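Side-chain contacts in phosphodiesterase (Salpingoeca rosetta, PDB 7CJ3), which is a membrane protein whose helical domain, of the bacteriorhodopsin-like family, holds retinal within a bundle of helices: residues G170-S173 with S174-S178; L107-T111 with L112-F116. All blocks are in the same frame, centred on the assembly; numbering follows the deposited sequence.

Overall arrangement
From the N terminus, the chain reaches contact 2 first, where helix 86-111 ends and the chain leaves toward the short strand 117-118. After the two-stranded hairpin 117-118/125-126 and helix 128-149, helix 153-173 leads to contact 1, which closes its last turn and opens the loop to helix 178-207. The two contacts follow in series, neither nested nor crossed, and their centres lie about 21 Å apart. Both are helix ends, one principle worked out twice. Helix 128-149 touches both: Met129 meets side chains of contact 2, and Tyr131 those of contact 1. Contact 1 also holds Gly170 of the retinal pocket.

Contact 1: G170-S173 with S174-S178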
ATOM      1  N   GLY B 170      -8.657 -26.288   2.576  1.00 16.83           N
ATOM      2  CA  GLY B 170      -9.567 -25.136   2.693  1.00 17.32           C
ATOM      3  C   GLY B 170     -10.511 -25.062   1.512  1.00 18.15           C
ATOM      4  O   GLY B 170     -11.740 -24.993   1.717  1.00 17.37           O
ATOM      5  N   ALA B 171      -9.946 -25.084   0.294  1.00 19.40           N
ATOM      6  CA  ALA B 171     -10.693 -24.921  -0.971  1.00 21.33           C
ATOM      7  C   ALA B 171     -11.671 -26.085  -1.176  1.00 24.31           C
ATOM      8  O   ALA B 171     -12.863 -25.813  -1.428  1.00 23.14           O
ATOM      9  CB  ALA B 171      -9.725 -24.803  -2.116  1.00 21.35           C
ATOM     10  N   LEU B 172     -11.173 -27.331  -1.084  1.00 26.72           N
ATOM     11  CA  LEU B 172     -11.976 -28.566  -1.243  1.00 30.11           C
ATOM     12  C   LEU B 172     -13.164 -28.498  -0.278  1.00 30.12           C
ATOM     13  O   LEU B 172     -14.320 -28.711  -0.709  1.00 28.21           O
ATOM     14  CB  LEU B 172     -11.055 -29.756  -0.967  1.00 36.38           C
ATOM     15  CG  LEU B 172     -11.695 -31.146  -0.858  1.00 43.79           C
ATOM     16  CD1 LEU B 172     -12.435 -31.505  -2.150  1.00 46.98           C
ATOM     17  CD2 LEU B 172     -10.638 -32.203  -0.526  1.00 41.10           C
ATOM     18  N   SER B 173     -12.898 -28.143   0.977  1.00 31.24           N
ATOM     19  CA  SER B 173     -13.884 -28.220   2.077  1.00 32.48           C
ATOM     20  C   SER B 173     -15.103 -27.356   1.742  1.00 32.70           C
ATOM     21  O   SER B 173     -16.202 -27.665   2.244  1.00 35.77           O
ATOM     22  CB  SER B 173     -13.256 -27.859   3.397  1.00 32.85           C
ATOM     23  OG  SER B 173     -13.295 -26.464   3.620  1.00 38.60           O
ATOM     24  N   SER B 174     -14.922 -26.328   0.910  1.00 33.70           N
ATOM     25  CA  SER B 174     -15.963 -25.318   0.593  1.00 33.51           C
ATOM     26  C   SER B 174     -17.008 -25.910  -0.360  1.00 35.83           C
ATOM     27  O   SER B 174     -18.077 -25.266  -0.510  1.00 31.54           O
ATOM     28  CB  SER B 174     -15.350 -24.068   0.026  1.00 33.57           C
ATOM     29  OG  SER B 174     -14.205 -23.702   0.762  1.00 39.08           O
ATOM     30  N   ILE B 175     -16.724 -27.071  -0.976  1.00 36.05           N
ATOM     31  CA  ILE B 175     -17.602 -27.691  -2.018  1.00 41.68           C
ATOM     32  C   ILE B 175     -17.949 -29.139  -1.647  1.00 46.98           C
ATOM     33  O   ILE B 175     -18.384 -29.866  -2.551  1.00 44.53           O
ATOM     34  CB  ILE B 175     -16.947 -27.613  -3.412  1.00 39.74           C
ATOM     35  CG1 ILE B 175     -15.568 -28.294  -3.467  1.00 45.56           C
ATOM     36  CG2 ILE B 175     -16.888 -26.173  -3.878  1.00 43.29           C
ATOM     37  CD1 ILE B 175     -15.307 -29.184  -4.680  1.00 43.82           C
ATOM     38  N   LEU B 176     -17.758 -29.552  -0.388  1.00 46.99           N
ATOM     39  CA  LEU B 176     -18.226 -30.863   0.134  1.00 45.02           C
ATOM     40  C   LEU B 176     -19.528 -30.631   0.914  1.00 52.14           C
ATOM     41  O   LEU B 176     -19.832 -29.490   1.268  1.00 51.56           O
ATOM     42  CB  LEU B 176     -17.137 -31.470   1.013  1.00 42.86           C
ATOM     43  CG  LEU B 176     -15.784 -31.646   0.333  1.00 45.57           C
ATOM     44  CD1 LEU B 176     -14.698 -32.076   1.339  1.00 45.47           C
ATOM     45  CD2 LEU B 176     -15.871 -32.624  -0.824  1.00 45.30           C
ATOM     46  N   PRO B 177     -20.361 -31.686   1.147  1.00 56.95           N
ATOM     47  CA  PRO B 177     -21.439 -31.617   2.142  1.00 58.10           C
ATOM     48  C   PRO B 177     -20.935 -31.508   3.600  1.00 53.02           C
ATOM     49  O   PRO B 177     -19.759 -31.672   3.852  1.00 45.41           O
ATOM     50  CB  PRO B 177     -22.240 -32.919   1.965  1.00 58.66           C
ATOM     51  CG  PRO B 177     -21.731 -33.544   0.672  1.00 53.52           C
ATOM     52  CD  PRO B 177     -20.355 -32.964   0.418  1.00 53.20           C
ATOM     53  N   SER B 178     -21.871 -31.279   4.525  1.00 50.09           N
ATOM     54  CA  SER B 178     -21.664 -30.801   5.918  1.00 52.31           C
ATOM     55  C   SER B 178     -20.563 -31.555   6.680  1.00 52.93           C
ATOM     56  O   SER B 178     -19.705 -30.849   7.235  1.00 60.15           O
ATOM     57  CB  SER B 178     -22.958 -30.848   6.663  1.00 50.55           C
ATOM     58  OG  SER B 178     -23.875 -29.956   6.063  1.00 58.37           O
TER
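Leu172 lays its branched end against that of Leu176, the two side chains crossing at a slant: CG of Leu172 meets CD1 of Leu176 at 3.8 Å, while CD1 of Leu172 approaches CD2 of Leu176. Near its end helix 153-173 passes into a type I beta turn from Ser173 to Leu176, which brings the second leucine back over the last helical turn. The CG of Leu172 stands opposite the backbone N (chi1 171°), which turns CG and the CD1 methyl toward Leu176. Beneath them the carbonyl of Leu172 accepts the N-H of Ile175, N to O 2.9 Å, in a nearly straight bond, and CG of Leu176 also lies against this oxygen. One residue earlier, the N of Ser174 donates to the O of Ala171 at 3.2 Å. Both bonds span three residues, so the helix tightens at its end.

The polar side of the turn centres on the carbonyl oxygen of Gly170. Two serine hydroxyls donate to it from opposite faces of its plane, Ser173 OG at 2.9 Å and Ser174 OG also at 2.9 Å from Gly170 O. Ser174 can reach back because its OG lies beside its own backbone N (chi1 -44°). Arg244 joins the cluster through NH2 to Gly170 O and NH1 to Ser173 OG. Beyond the turn, the hydroxyl of Ser120 bonds to the O of Leu176, and Val184 of helix 178-207 packs on Ser173 and Leu176.

Gly170 also touches retinal, so this helix end borders the ligand pocket. Its chemistry divides accordingly: aliphatic contact joins the two partly exposed leucines, whereas the Gly170 carbonyl is gripped by two hydroxyls and a guanidinium, which probably draw its electrons toward oxygen and limit its movement beside the ligand.

Contact 2: L107-T111 with L112-F116; sequences LSMAT and LNLYF
Ser108 O takes two backbone N-H groups at the C-terminal end of a transmembrane helix in this bacteriorhodopsin-like bundle. Leu112 N donates at 2.8 Å to Ser108 O, and Thr111 N gives a second bond at 3.3 Å to the same oxygen. The Leu112 bond completes the i to i+4 pattern of helix 86-111, even though Leu112 itself has already left helical backbone angles. Alongside it, the hydroxyl of Thr111 turns back on its own helix: OG1 sits between the backbone N and the carbonyl carbon (chi1 48°) and donates to Leu107 O at 2.7 Å, from above the carbonyl plane. Leu112 lies side by side with Thr111, its CG 3.8 Å from Thr111 OG1.

Farther along, the chain brings Leu114 back over the helix. The hydroxyl of Ser108 bonds to Ile104 O, and the CB of Ser108 meets this leucine. Leu39 and Ile40 of helix 17-41 and Met129 of helix 128-149 pack on Leu114 as well, joining three helices around one side chain. The CD1 methyl of Leu114 lies 4.0 Å from Ser108 CB and 4.3 Å from Met109 CG.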
ATOM      1  N   LEU B 107      -4.895  -8.274  -9.712  1.00 17.09           N
ATOM      2  CA  LEU B 107      -5.226  -7.545 -10.974  1.00 17.19           C
ATOM      3  C   LEU B 107      -6.197  -8.396 -11.794  1.00 16.29           C
ATOM      4  O   LEU B 107      -7.191  -7.840 -12.280  1.00 14.46           O
ATOM      5  CB  LEU B 107      -3.955  -7.249 -11.785  1.00 17.59           C
ATOM      6  CG  LEU B 107      -4.174  -6.568 -13.143  1.00 17.66           C
ATOM      7  CD1 LEU B 107      -4.990  -5.300 -13.031  1.00 17.61           C
ATOM      8  CD2 LEU B 107      -2.864  -6.191 -13.801  1.00 17.73           C
ATOM      9  N   SER B 108      -5.891  -9.691 -11.912  1.00 16.93           N
ATOM     10  CA  SER B 108      -6.664 -10.736 -12.636  1.00 17.91           C
ATOM     11  C   SER B 108      -8.109 -10.802 -12.127  1.00 18.11           C
ATOM     12  O   SER B 108      -9.059 -10.707 -12.936  1.00 17.24           O
ATOM     13  CB  SER B 108      -5.935 -12.054 -12.488  1.00 19.42           C
ATOM     14  OG  SER B 108      -4.697 -12.013 -13.168  1.00 21.33           O
ATOM     15  N   MET B 109      -8.260 -10.922 -10.809  1.00 19.31           N
ATOM     16  CA  MET B 109      -9.560 -11.021 -10.103  1.00 21.00           C
ATOM     17  C   MET B 109     -10.441  -9.793 -10.370  1.00 22.51           C
ATOM     18  O   MET B 109     -11.666  -9.980 -10.598  1.00 26.11           O
ATOM     19  CB  MET B 109      -9.313 -11.246  -8.611  1.00 22.09           C
ATOM     20  CG  MET B 109      -8.812 -12.700  -8.349  1.00 24.79           C
ATOM     21  SD  MET B 109      -8.437 -13.088  -6.651  1.00 26.44           S
ATOM     22  CE  MET B 109      -9.986 -12.756  -5.844  1.00 25.54           C
ATOM     23  N   ALA B 110      -9.848  -8.603 -10.431  1.00 23.09           N
ATOM     24  CA  ALA B 110     -10.545  -7.316 -10.690  1.00 23.20           C
ATOM     25  C   ALA B 110     -10.991  -7.171 -12.157  1.00 23.84           C
ATOM     26  O   ALA B 110     -12.041  -6.543 -12.354  1.00 23.58           O
ATOM     27  CB  ALA B 110      -9.647  -6.154 -10.293  1.00 22.97           C
ATOM     28  N   THR B 111     -10.204  -7.666 -13.128  1.00 26.08           N
ATOM     29  CA  THR B 111     -10.278  -7.292 -14.578  1.00 26.54           C
ATOM     30  C   THR B 111     -10.766  -8.436 -15.473  1.00 26.99           C
ATOM     31  O   THR B 111     -11.282  -8.120 -16.561  1.00 23.17           O
ATOM     32  CB  THR B 111      -8.933  -6.829 -15.183  1.00 25.93           C
ATOM     33  OG1 THR B 111      -7.863  -7.726 -14.860  1.00 19.57           O
ATOM     34  CG2 THR B 111      -8.569  -5.412 -14.767  1.00 26.90           C
ATOM     35  N   LEU B 112     -10.539  -9.702 -15.104  1.00 29.86           N
ATOM     36  CA  LEU B 112     -10.842 -10.849 -16.007  1.00 29.77           C
ATOM     37  C   LEU B 112     -11.987 -11.678 -15.424  1.00 31.33           C
ATOM     38  O   LEU B 112     -12.240 -11.569 -14.208  1.00 32.18           O
ATOM     39  CB  LEU B 112      -9.590 -11.702 -16.243  1.00 26.84           C
ATOM     40  CG  LEU B 112      -8.349 -10.955 -16.710  1.00 25.40           C
ATOM     41  CD1 LEU B 112      -7.117 -11.813 -16.637  1.00 26.21           C
ATOM     42  CD2 LEU B 112      -8.534 -10.440 -18.114  1.00 26.38           C
ATOM     43  N   ASN B 113     -12.678 -12.395 -16.321  1.00 34.26           N
ATOM     44  CA  ASN B 113     -13.673 -13.466 -16.035  1.00 30.29           C
ATOM     45  C   ASN B 113     -12.890 -14.752 -15.747  1.00 29.74           C
ATOM     46  O   ASN B 113     -12.307 -15.328 -16.712  1.00 26.97           O
ATOM     47  CB  ASN B 113     -14.658 -13.656 -17.188  1.00 27.61           C
ATOM     48  CG  ASN B 113     -15.390 -12.383 -17.523  1.00 26.89           C
ATOM     49  OD1 ASN B 113     -16.241 -11.931 -16.777  1.00 28.73           O
ATOM     50  ND2 ASN B 113     -15.036 -11.758 -18.628  1.00 30.43           N
ATOM     51  N   LEU B 114     -12.853 -15.142 -14.466  1.00 30.12           N
ATOM     52  CA  LEU B 114     -12.120 -16.336 -13.982  1.00 31.13           C
ATOM     53  C   LEU B 114     -13.129 -17.348 -13.429  1.00 32.67           C
ATOM     54  O   LEU B 114     -14.037 -16.965 -12.690  1.00 29.61           O
ATOM     55  CB  LEU B 114     -11.081 -15.926 -12.939  1.00 30.36           C
ATOM     56  CG  LEU B 114     -10.002 -14.956 -13.416  1.00 31.06           C
ATOM     57  CD1 LEU B 114      -9.105 -14.553 -12.249  1.00 33.39           C
ATOM     58  CD2 LEU B 114      -9.161 -15.565 -14.526  1.00 30.42           C
ATOM     59  N   TYR B 115     -12.959 -18.605 -13.831  1.00 37.47           N
ATOM     60  CA  TYR B 115     -13.674 -19.792 -13.308  1.00 38.22           C
ATOM     61  C   TYR B 115     -13.522 -19.804 -11.790  1.00 40.02           C
ATOM     62  O   TYR B 115     -12.402 -19.537 -11.267  1.00 39.91           O
ATOM     63  CB  TYR B 115     -13.100 -21.079 -13.902  1.00 40.86           C
ATOM     64  CG  TYR B 115     -13.746 -22.327 -13.375  1.00 40.01           C
ATOM     65  CD1 TYR B 115     -15.110 -22.523 -13.497  1.00 38.88           C
ATOM     66  CD2 TYR B 115     -12.995 -23.287 -12.732  1.00 40.46           C
ATOM     67  CE1 TYR B 115     -15.716 -23.670 -13.018  1.00 41.81           C
ATOM     68  CE2 TYR B 115     -13.574 -24.448 -12.245  1.00 42.50           C
ATOM     69  CZ  TYR B 115     -14.935 -24.642 -12.402  1.00 44.12           C
ATOM     70  OH  TYR B 115     -15.499 -25.793 -11.935  1.00 44.72           O
ATOM     71  N   PHE B 116     -14.638 -20.098 -11.116  1.00 39.09           N
ATOM     72  CA  PHE B 116     -14.796 -20.082  -9.637  1.00 34.29           C
ATOM     73  C   PHE B 116     -15.814 -21.155  -9.237  1.00 32.06           C
ATOM     74  O   PHE B 116     -16.641 -21.573 -10.072  1.00 30.66           O
ATOM     75  CB  PHE B 116     -15.202 -18.678  -9.169  1.00 29.68           C
ATOM     76  CG  PHE B 116     -16.570 -18.234  -9.609  1.00 26.41           C
ATOM     77  CD1 PHE B 116     -16.742 -17.562 -10.797  1.00 26.38           C
ATOM     78  CD2 PHE B 116     -17.691 -18.482  -8.824  1.00 29.37           C
ATOM     79  CE1 PHE B 116     -18.000 -17.099 -11.180  1.00 29.61           C
ATOM     80  CE2 PHE B 116     -18.950 -18.050  -9.214  1.00 28.60           C
ATOM     81  CZ  PHE B 116     -19.102 -17.356 -10.394  1.00 30.08           C
TER